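Local atomic coordinates of ribonucleoside triphosphate reductase (Lactobacillus leichmannii, PDB entry 1L1L), a protein that catalyses the adenosylcobalamin-dependent reduction of ribonucleoside triphosphates to 2'-deoxyribonucleoside triphosphates, as an allosterically regulated class II reductase monomer. Residues 24-29 and 573-578; 58-63 and 80-85; 180-185 and 283-288. All blocks are in the same frame, centred on the assembly; numbering follows the deposited sequence.

Interaction 1 (24-29 and 573-578); sequences GKLGWV and QRIRFQ
L26 is the first residue of 24-29 to meet strand 570-578, and I575 receives it. The CA atoms of this pair, at 8.3 Å, are the closest across the two segments, and the gap is filled by the branched ends of both side chains. CG of L26 stands beside its backbone N (chi1 -39°), and both methyls are used: CD1 lies 3.7 Å from I575 CD1, whereas CD2 is 4.1 Å from I575 CG1. CD1 also passes the amide of Q573, 4.0 Å from OE1, with the two side chains crossing at about a right angle. That approach is van der Waals only. A backbone bond from G27 N to G24 O (2.9 Å) closes the turn around L26 and leads into helix 27-32.

One turn further, V29 turns CG1 to F577. The methyl arrives in the plane of the ring, at its edge, 3.4 Å from CZ and 3.7 Å from CE2, so it abuts the far end of the phenyl group and does not cover a face. This is close packing for two carbon atoms. Q573, I575 and F577, every second residue of the strand, turn to the same side. The apolar contacts come from I575 and F577, with the Q573 amide at one end.

R33, from just past helix 27-32, makes a cation-pi contact with F577. L26 also packs on F608 and I610 of the adjacent antiparallel strand 603-611, while helix 583-589 supplies L583 against V29 and L584 and L587 against F577. The N-terminal segment thus lies over one side of a four-stranded antiparallel sheet.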
loop_
_atom_site.group_PDB
_atom_site.type_symbol
_atom_site.label_atom_id
_atom_site.label_comp_id
_atom_site.label_asym_id
_atom_site.label_seq_id
_atom_site.Cartn_x
_atom_site.Cartn_y
_atom_site.Cartn_z
ATOM N N GLY A 24 11.991 -13.276 12.021
ATOM C CA GLY A 24 12.334 -14.173 10.939
ATOM C C GLY A 24 13.836 -14.008 10.791
ATOM O O GLY A 24 14.411 -13.132 11.438
ATOM N N LYS A 25 14.483 -14.830 9.972
ATOM C CA LYS A 25 15.926 -14.704 9.792
ATOM C C LYS A 25 16.335 -13.302 9.335
ATOM O O LYS A 25 17.451 -12.865 9.611
ATOM C CB LYS A 25 16.434 -15.749 8.793
ATOM C CG LYS A 25 16.431 -17.184 9.331
ATOM C CD LYS A 25 17.394 -17.349 10.494
ATOM C CE LYS A 25 17.302 -18.748 11.097
ATOM N NZ LYS A 25 17.744 -19.797 10.132
ATOM N N LEU A 26 15.432 -12.588 8.663
ATOM C CA LEU A 26 15.728 -11.229 8.182
ATOM C C LEU A 26 14.961 -10.201 9.013
ATOM O O LEU A 26 15.092 -8.995 8.804
ATOM C CB LEU A 26 15.292 -11.055 6.711
ATOM C CG LEU A 26 15.481 -12.162 5.673
ATOM C CD1 LEU A 26 14.895 -11.726 4.331
ATOM C CD2 LEU A 26 16.941 -12.459 5.513
ATOM N N GLY A 27 14.160 -10.694 9.955
ATOM C CA GLY A 27 13.334 -9.828 10.780
ATOM C C GLY A 27 13.907 -8.623 11.502
ATOM O O GLY A 27 13.532 -7.486 11.220
ATOM N N TRP A 28 14.802 -8.854 12.455
ATOM C CA TRP A 28 15.360 -7.745 13.213
ATOM C C TRP A 28 16.042 -6.713 12.344
ATOM O O TRP A 28 15.885 -5.509 12.553
ATOM C CB TRP A 28 16.358 -8.244 14.245
ATOM C CG TRP A 28 16.827 -7.163 15.117
ATOM C CD1 TRP A 28 16.171 -6.632 16.189
ATOM C CD2 TRP A 28 18.046 -6.433 14.987
ATOM N NE1 TRP A 28 16.910 -5.614 16.734
ATOM C CE2 TRP A 28 18.069 -5.473 16.017
ATOM C CE3 TRP A 28 19.127 -6.497 14.096
ATOM C CZ2 TRP A 28 19.128 -4.582 16.185
ATOM C CZ3 TRP A 28 20.176 -5.614 14.261
ATOM C CH2 TRP A 28 20.170 -4.666 15.301
ATOM N N VAL A 29 16.826 -7.182 11.386
ATOM C CA VAL A 29 17.525 -6.272 10.501
ATOM C C VAL A 29 16.518 -5.379 9.773
ATOM O O VAL A 29 16.689 -4.156 9.704
ATOM C CB VAL A 29 18.359 -7.059 9.472
ATOM C CG1 VAL A 29 18.994 -6.107 8.493
ATOM C CG2 VAL A 29 19.420 -7.883 10.186
ATOM N N GLN A 573 18.932 -15.860 0.993
ATOM C CA GLN A 573 18.299 -14.599 0.645
ATOM C C GLN A 573 19.296 -13.481 0.847
ATOM O O GLN A 573 19.931 -13.393 1.893
ATOM C CB GLN A 573 17.044 -14.365 1.481
ATOM C CG GLN A 573 15.904 -15.282 1.078
ATOM C CD GLN A 573 14.545 -14.645 1.284
ATOM O OE1 GLN A 573 14.289 -13.543 0.803
ATOM N NE2 GLN A 573 13.661 -15.344 1.995
ATOM N N ARG A 574 19.450 -12.647 -0.179
ATOM C CA ARG A 574 20.383 -11.529 -0.132
ATOM C C ARG A 574 19.698 -10.203 0.173
ATOM O O ARG A 574 18.733 -9.815 -0.495
ATOM C CB ARG A 574 21.131 -11.400 -1.467
ATOM C CG ARG A 574 22.055 -12.555 -1.775
ATOM C CD ARG A 574 22.849 -12.298 -3.054
ATOM N NE ARG A 574 23.918 -13.272 -3.203
ATOM C CZ ARG A 574 23.734 -14.525 -3.589
ATOM N NH1 ARG A 574 22.517 -14.958 -3.881
ATOM N NH2 ARG A 574 24.768 -15.354 -3.660
ATOM N N ILE A 575 20.214 -9.505 1.178
ATOM C CA ILE A 575 19.699 -8.205 1.571
ATOM C C ILE A 575 20.785 -7.195 1.244
ATOM O O ILE A 575 21.941 -7.373 1.628
ATOM C CB ILE A 575 19.394 -8.170 3.076
ATOM C CG1 ILE A 575 18.485 -9.341 3.431
ATOM C CG2 ILE A 575 18.746 -6.851 3.448
ATOM C CD1 ILE A 575 17.224 -9.412 2.575
ATOM N N ARG A 576 20.418 -6.140 0.523
ATOM C CA ARG A 576 21.376 -5.123 0.122
ATOM C C ARG A 576 21.442 -3.947 1.084
ATOM O O ARG A 576 20.407 -3.411 1.511
ATOM C CB ARG A 576 21.043 -4.652 -1.302
ATOM C CG ARG A 576 20.839 -5.847 -2.229
ATOM C CD ARG A 576 21.092 -5.540 -3.694
ATOM N NE ARG A 576 20.309 -4.408 -4.170
ATOM C CZ ARG A 576 20.220 -4.058 -5.450
ATOM N NH1 ARG A 576 19.488 -3.005 -5.808
ATOM N NH2 ARG A 576 20.850 -4.774 -6.376
ATOM N N PHE A 577 22.673 -3.561 1.418
ATOM C CA PHE A 577 22.954 -2.464 2.334
ATOM C C PHE A 577 23.927 -1.469 1.725
ATOM O O PHE A 577 24.816 -1.847 0.966
ATOM C CB PHE A 577 23.639 -2.965 3.625
ATOM C CG PHE A 577 22.804 -3.889 4.458
ATOM C CD1 PHE A 577 22.725 -5.244 4.157
ATOM C CD2 PHE A 577 22.078 -3.394 5.539
ATOM C CE1 PHE A 577 21.930 -6.102 4.914
ATOM C CE2 PHE A 577 21.279 -4.241 6.305
ATOM C CZ PHE A 577 21.202 -5.596 5.994
ATOM N N GLN A 578 23.775 -0.204 2.096
ATOM C CA GLN A 578 24.702 0.830 1.666
ATOM C C GLN A 578 25.996 0.446 2.384
ATOM O O GLN A 578 25.960 -0.017 3.528
ATOM C CB GLN A 578 24.230 2.207 2.143
ATOM C CG GLN A 578 23.682 3.102 1.026
ATOM C CD GLN A 578 22.867 4.284 1.541
ATOM O OE1 GLN A 578 22.610 5.242 0.804
ATOM N NE2 GLN A 578 22.440 4.214 2.799
#

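Interaction 2 (58-63 and 80-85); sequences GNINLD and EEAERL
The carboxamide of N59 is the flat group that meets the other helix: CD2 of L85 stands off one face at the OD1 end, well out of the amide plane and 4.4 Å from N59 OD1, a loose contact without directional character. What fixes the amide comes from a third helix, 436-450, where R449 NE donates to OD1 and the carbonyl O of Y446 accepts from ND2. With both polar ends held, the rotation of the group is defined, and L85, which itself touches Y446 and R449, packs beside an amide already anchored.

The apolar part of the contact is I60 on A82. CG1 of I60 is directed anti to its backbone N (chi1 -165°); this swings CG1 across to 4.1 Å from A82 CB. The small alanine side chain allows the two CA atoms to come to 6.4 Å, the shortest such separation of the pair. Nearby, D63 OD2 and E81 OE1 are like-charged and stay 6.0 Å apart; each has its own counter-charge, R65 for D63 and both R445 and R449 for E81, which probably offsets their repulsion.

Helix 48-60 ends here in a type I turn from I60 to D63, with D63 N bonded to I60 O at 3.2 Å. Two consecutive helices of the ribonucleotide reductase alpha domain, joined by a loop, thus pack against each other and share helix 436-450 as a polar support.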
loop_
_atom_site.group_PDB
_atom_site.type_symbol
_atom_site.label_atom_id
_atom_site.label_comp_id
_atom_site.label_asym_id
_atom_site.label_seq_id
_atom_site.Cartn_x
_atom_site.Cartn_y
_atom_site.Cartn_z
ATOM N N GLY A 58 -0.253 4.896 20.850
ATOM C CA GLY A 58 -0.804 5.791 19.857
ATOM C C GLY A 58 -2.180 5.362 19.390
ATOM O O GLY A 58 -3.035 6.208 19.139
ATOM N N ASN A 59 -2.408 4.057 19.275
ATOM C CA ASN A 59 -3.699 3.559 18.806
ATOM C C ASN A 59 -4.786 3.572 19.879
ATOM O O ASN A 59 -5.914 3.999 19.626
ATOM C CB ASN A 59 -3.548 2.132 18.258
ATOM C CG ASN A 59 -4.855 1.561 17.720
ATOM O OD1 ASN A 59 -5.590 0.872 18.430
ATOM N ND2 ASN A 59 -5.149 1.844 16.454
ATOM N N ILE A 60 -4.439 3.110 21.076
ATOM C CA ILE A 60 -5.416 3.047 22.165
ATOM C C ILE A 60 -6.015 4.415 22.520
ATOM O O ILE A 60 -7.216 4.529 22.782
ATOM C CB ILE A 60 -4.786 2.407 23.438
ATOM C CG1 ILE A 60 -5.888 1.999 24.422
ATOM C CG2 ILE A 60 -3.838 3.376 24.096
ATOM C CD1 ILE A 60 -6.722 0.847 23.957
ATOM N N ASN A 61 -5.178 5.450 22.510
ATOM C CA ASN A 61 -5.604 6.803 22.842
ATOM C C ASN A 61 -6.471 7.466 21.786
ATOM O O ASN A 61 -6.726 8.675 21.842
ATOM C CB ASN A 61 -4.387 7.677 23.137
ATOM C CG ASN A 61 -3.734 7.328 24.463
ATOM O OD1 ASN A 61 -4.412 7.217 25.484
ATOM N ND2 ASN A 61 -2.419 7.158 24.457
ATOM N N LEU A 62 -6.924 6.670 20.822
ATOM C CA LEU A 62 -7.796 7.169 19.771
ATOM C C LEU A 62 -9.249 6.876 20.129
ATOM O O LEU A 62 -10.160 7.524 19.605
ATOM C CB LEU A 62 -7.458 6.518 18.426
ATOM C CG LEU A 62 -6.226 7.047 17.688
ATOM C CD1 LEU A 62 -6.042 6.251 16.390
ATOM C CD2 LEU A 62 -6.400 8.533 17.384
ATOM N N ASP A 63 -9.467 5.900 21.011
ATOM C CA ASP A 63 -10.826 5.548 21.419
ATOM C C ASP A 63 -11.546 6.857 21.744
ATOM O O ASP A 63 -11.095 7.637 22.579
ATOM C CB ASP A 63 -10.819 4.620 22.644
ATOM C CG ASP A 63 -12.203 4.063 22.957
ATOM O OD1 ASP A 63 -13.134 4.868 23.164
ATOM O OD2 ASP A 63 -12.364 2.826 22.985
ATOM N N GLU A 80 -5.596 -2.327 30.056
ATOM C CA GLU A 80 -5.380 -3.768 29.958
ATOM C C GLU A 80 -5.463 -4.263 28.511
ATOM O O GLU A 80 -4.756 -5.201 28.125
ATOM C CB GLU A 80 -6.386 -4.528 30.832
ATOM C CG GLU A 80 -5.922 -4.688 32.286
ATOM C CD GLU A 80 -7.006 -5.234 33.210
ATOM O OE1 GLU A 80 -7.644 -6.256 32.862
ATOM O OE2 GLU A 80 -7.210 -4.642 34.297
ATOM N N GLU A 81 -6.328 -3.647 27.715
ATOM C CA GLU A 81 -6.455 -4.061 26.321
ATOM C C GLU A 81 -5.142 -3.728 25.617
ATOM O O GLU A 81 -4.644 -4.504 24.805
ATOM C CB GLU A 81 -7.592 -3.314 25.632
ATOM C CG GLU A 81 -7.962 -3.913 24.284
ATOM C CD GLU A 81 -8.980 -3.083 23.529
ATOM O OE1 GLU A 81 -9.873 -2.492 24.178
ATOM O OE2 GLU A 81 -8.893 -3.029 22.278
ATOM N N ALA A 82 -4.595 -2.564 25.943
ATOM C CA ALA A 82 -3.341 -2.095 25.370
ATOM C C ALA A 82 -2.193 -3.017 25.765
ATOM O O ALA A 82 -1.260 -3.236 24.991
ATOM C CB ALA A 82 -3.056 -0.680 25.844
ATOM N N GLU A 83 -2.256 -3.553 26.984
ATOM C CA GLU A 83 -1.210 -4.446 27.448
ATOM C C GLU A 83 -1.261 -5.751 26.666
ATOM O O GLU A 83 -0.225 -6.325 26.352
ATOM C CB GLU A 83 -1.359 -4.710 28.957
ATOM C CG GLU A 83 -1.300 -3.452 29.790
ATOM C CD GLU A 83 -1.287 -3.744 31.284
ATOM O OE1 GLU A 83 -1.881 -4.773 31.682
ATOM O OE2 GLU A 83 -0.694 -2.937 32.041
ATOM N N ARG A 84 -2.464 -6.224 26.349
ATOM C CA ARG A 84 -2.603 -7.453 25.568
ATOM C C ARG A 84 -2.074 -7.165 24.157
ATOM O O ARG A 84 -1.343 -7.960 23.561
ATOM C CB ARG A 84 -4.074 -7.860 25.458
ATOM C CG ARG A 84 -4.664 -8.586 26.652
ATOM C CD ARG A 84 -6.135 -8.903 26.371
ATOM N NE ARG A 84 -6.974 -7.720 26.539
ATOM C CZ ARG A 84 -8.225 -7.610 26.097
ATOM N NH1 ARG A 84 -8.796 -8.617 25.443
ATOM N NH2 ARG A 84 -8.908 -6.496 26.325
ATOM N N LEU A 85 -2.463 -6.008 23.643
ATOM C CA LEU A 85 -2.057 -5.588 22.309
ATOM C C LEU A 85 -0.533 -5.567 22.260
ATOM O O LEU A 85 0.066 -6.155 21.365
ATOM C CB LEU A 85 -2.643 -4.210 22.017
ATOM C CG LEU A 85 -2.856 -3.770 20.567
ATOM C CD1 LEU A 85 -3.613 -4.835 19.790
ATOM C CD2 LEU A 85 -3.619 -2.450 20.568
#

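Interaction 3 (180-185 and 283-288); sequences FAIDLQ and DVNEVL
A chi1 of -165° swings the N285 carboxamide away from its own helix, 275-289, and toward I182 in the chain at 180-185. The amide then donates ND2 to the carbonyl O of I182 over 3.0 Å. The N-H points almost straight at the oxygen (169°), and the oxygen lies close to the plane of the amide. On the acceptor side the geometry differs: the donor sits above the carbonyl plane, 37° out of it, so the bond is nearly linear at the hydrogen but does not follow a lone-pair direction.

The other branch of the amide faces the I182 side chain, OD1 being 3.8 Å from CB. L184, two residues along, packs its CB against the amide nitrogen, 3.6 Å from N285 ND2. Its side chain crosses that of N285 obliquely, with a looser approach of L184 CD2 to N285 CB at 4.2 Å. One asparagine thus meets both I182 and L184, and it accounts for the largest buried area of any residue in the contact. One helical turn later N289 accepts from I182 N through OD1, so two asparagines of the same helix grip the backbone of I182 at both its N and its O.

Both segments lie in the insertion domain of the B12-dependent reductases, where the contact fastens the helix to the edge of a three-stranded parallel sheet. Strand 183-187 is its edge strand, with I182 and L184 against L250 of the neighbouring strand 249-253. Helix 224-236 offers L234 to both L184 and N285, and helix 298-313 packs on V284 and L288, so helix 275-289 is placed between this sheet region and helix 298-313.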
loop_
_atom_site.group_PDB
_atom_site.type_symbol
_atom_site.label_atom_id
_atom_site.label_comp_id
_atom_site.label_asym_id
_atom_site.label_seq_id
_atom_site.Cartn_x
_atom_site.Cartn_y
_atom_site.Cartn_z
ATOM N N PHE A 180 -8.940 26.906 -22.237
ATOM C CA PHE A 180 -7.798 27.787 -22.478
ATOM C C PHE A 180 -6.432 27.133 -22.376
ATOM O O PHE A 180 -6.161 26.376 -21.443
ATOM C CB PHE A 180 -7.817 28.962 -21.491
ATOM C CG PHE A 180 -9.179 29.532 -21.243
ATOM C CD1 PHE A 180 -9.904 30.122 -22.275
ATOM C CD2 PHE A 180 -9.744 29.473 -19.978
ATOM C CE1 PHE A 180 -11.174 30.642 -22.045
ATOM C CE2 PHE A 180 -11.012 29.991 -19.734
ATOM C CZ PHE A 180 -11.731 30.577 -20.773
ATOM N N ALA A 181 -5.565 27.432 -23.337
ATOM C CA ALA A 181 -4.204 26.918 -23.312
ATOM C C ALA A 181 -3.475 27.935 -22.449
ATOM O O ALA A 181 -3.399 29.109 -22.806
ATOM C CB ALA A 181 -3.613 26.897 -24.700
ATOM N N ILE A 182 -2.949 27.492 -21.314
ATOM C CA ILE A 182 -2.270 28.400 -20.397
ATOM C C ILE A 182 -0.783 28.605 -20.654
ATOM O O ILE A 182 -0.045 27.659 -20.911
ATOM C CB ILE A 182 -2.441 27.927 -18.935
ATOM C CG1 ILE A 182 -3.932 27.824 -18.593
ATOM C CG2 ILE A 182 -1.727 28.883 -17.985
ATOM C CD1 ILE A 182 -4.704 29.120 -18.735
ATOM N N ASP A 183 -0.356 29.863 -20.583
ATOM C CA ASP A 183 1.047 30.213 -20.754
ATOM C C ASP A 183 1.631 30.118 -19.346
ATOM O O ASP A 183 1.181 30.822 -18.437
ATOM C CB ASP A 183 1.183 31.641 -21.289
ATOM C CG ASP A 183 2.628 32.035 -21.515
ATOM O OD1 ASP A 183 3.355 31.252 -22.169
ATOM O OD2 ASP A 183 3.039 33.120 -21.046
ATOM N N LEU A 184 2.621 29.251 -19.158
ATOM C CA LEU A 184 3.203 29.048 -17.831
ATOM C C LEU A 184 4.683 29.361 -17.658
ATOM O O LEU A 184 5.533 28.921 -18.438
ATOM C CB LEU A 184 2.960 27.601 -17.385
ATOM C CG LEU A 184 3.534 27.153 -16.035
ATOM C CD1 LEU A 184 2.835 27.904 -14.925
ATOM C CD2 LEU A 184 3.347 25.642 -15.869
ATOM N N GLN A 185 4.988 30.117 -16.608
ATOM C CA GLN A 185 6.366 30.457 -16.299
ATOM C C GLN A 185 6.592 30.063 -14.850
ATOM O O GLN A 185 5.798 30.408 -13.979
ATOM C CB GLN A 185 6.620 31.960 -16.459
ATOM C CG GLN A 185 6.303 32.519 -17.829
ATOM C CD GLN A 185 6.683 33.984 -17.935
ATOM O OE1 GLN A 185 7.865 34.324 -18.011
ATOM N NE2 GLN A 185 5.685 34.857 -17.915
ATOM N N ASP A 283 5.020 19.582 -17.664
ATOM C CA ASP A 283 4.458 18.450 -18.388
ATOM C C ASP A 283 2.939 18.341 -18.247
ATOM O O ASP A 283 2.242 17.979 -19.199
ATOM C CB ASP A 283 5.142 17.160 -17.942
ATOM C CG ASP A 283 6.603 17.105 -18.366
ATOM O OD1 ASP A 283 6.969 17.795 -19.347
ATOM O OD2 ASP A 283 7.385 16.368 -17.735
ATOM N N VAL A 284 2.421 18.655 -17.062
ATOM C CA VAL A 284 0.987 18.613 -16.814
ATOM C C VAL A 284 0.287 19.699 -17.631
ATOM O O VAL A 284 -0.881 19.562 -18.028
ATOM C CB VAL A 284 0.691 18.821 -15.299
ATOM C CG1 VAL A 284 -0.757 19.184 -15.076
ATOM C CG2 VAL A 284 1.023 17.544 -14.546
ATOM N N ASN A 285 1.001 20.787 -17.882
ATOM C CA ASN A 285 0.418 21.878 -18.645
ATOM C C ASN A 285 0.367 21.460 -20.119
ATOM O O ASN A 285 -0.609 21.733 -20.814
ATOM C CB ASN A 285 1.248 23.149 -18.449
ATOM C CG ASN A 285 0.520 24.398 -18.900
ATOM O OD1 ASN A 285 -0.673 24.587 -18.617
ATOM N ND2 ASN A 285 1.236 25.268 -19.597
ATOM N N GLU A 286 1.407 20.780 -20.588
ATOM C CA GLU A 286 1.436 20.331 -21.976
ATOM C C GLU A 286 0.253 19.414 -22.271
ATOM O O GLU A 286 -0.493 19.637 -23.229
ATOM C CB GLU A 286 2.738 19.594 -22.291
ATOM C CG GLU A 286 3.956 20.496 -22.329
ATOM C CD GLU A 286 5.201 19.776 -22.808
ATOM O OE1 GLU A 286 5.665 18.852 -22.103
ATOM O OE2 GLU A 286 5.710 20.134 -23.897
ATOM N N VAL A 287 0.079 18.381 -21.449
ATOM C CA VAL A 287 -1.029 17.453 -21.638
ATOM C C VAL A 287 -2.339 18.215 -21.740
ATOM O O VAL A 287 -3.199 17.884 -22.559
ATOM C CB VAL A 287 -1.146 16.448 -20.464
ATOM C CG1 VAL A 287 -2.409 15.614 -20.623
ATOM C CG2 VAL A 287 0.085 15.558 -20.416
ATOM N N LEU A 288 -2.494 19.237 -20.905
ATOM C CA LEU A 288 -3.713 20.030 -20.921
ATOM C C LEU A 288 -3.773 20.937 -22.160
ATOM O O LEU A 288 -4.805 21.004 -22.825
ATOM C CB LEU A 288 -3.820 20.872 -19.651
ATOM C CG LEU A 288 -4.089 20.101 -18.352
ATOM C CD1 LEU A 288 -3.871 21.008 -17.149
ATOM C CD2 LEU A 288 -5.517 19.565 -18.367
#

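In the fold
Interaction 1 spans the longest stretch of chain, and the other two fall in the sequence between its segments, interaction 2 closing before interaction 3 opens. No element is shared: interaction 1 joins helix 27-32 to the four-stranded antiparallel sheet, interaction 2 pairs helices 48-60 and 72-90, and interaction 3 links a three-stranded parallel sheet to helix 275-289. Segment 24-29 and interaction 2 belong to the alpha domain, their contacts about 30 Å apart between centres. Interaction 3, in the insertion domain, lies about 46 Å from interaction 1 and 50 Å from interaction 2. The spacing is consistent with the insertion folding as a unit of its own, as would suit a monomer that mimics a dimer.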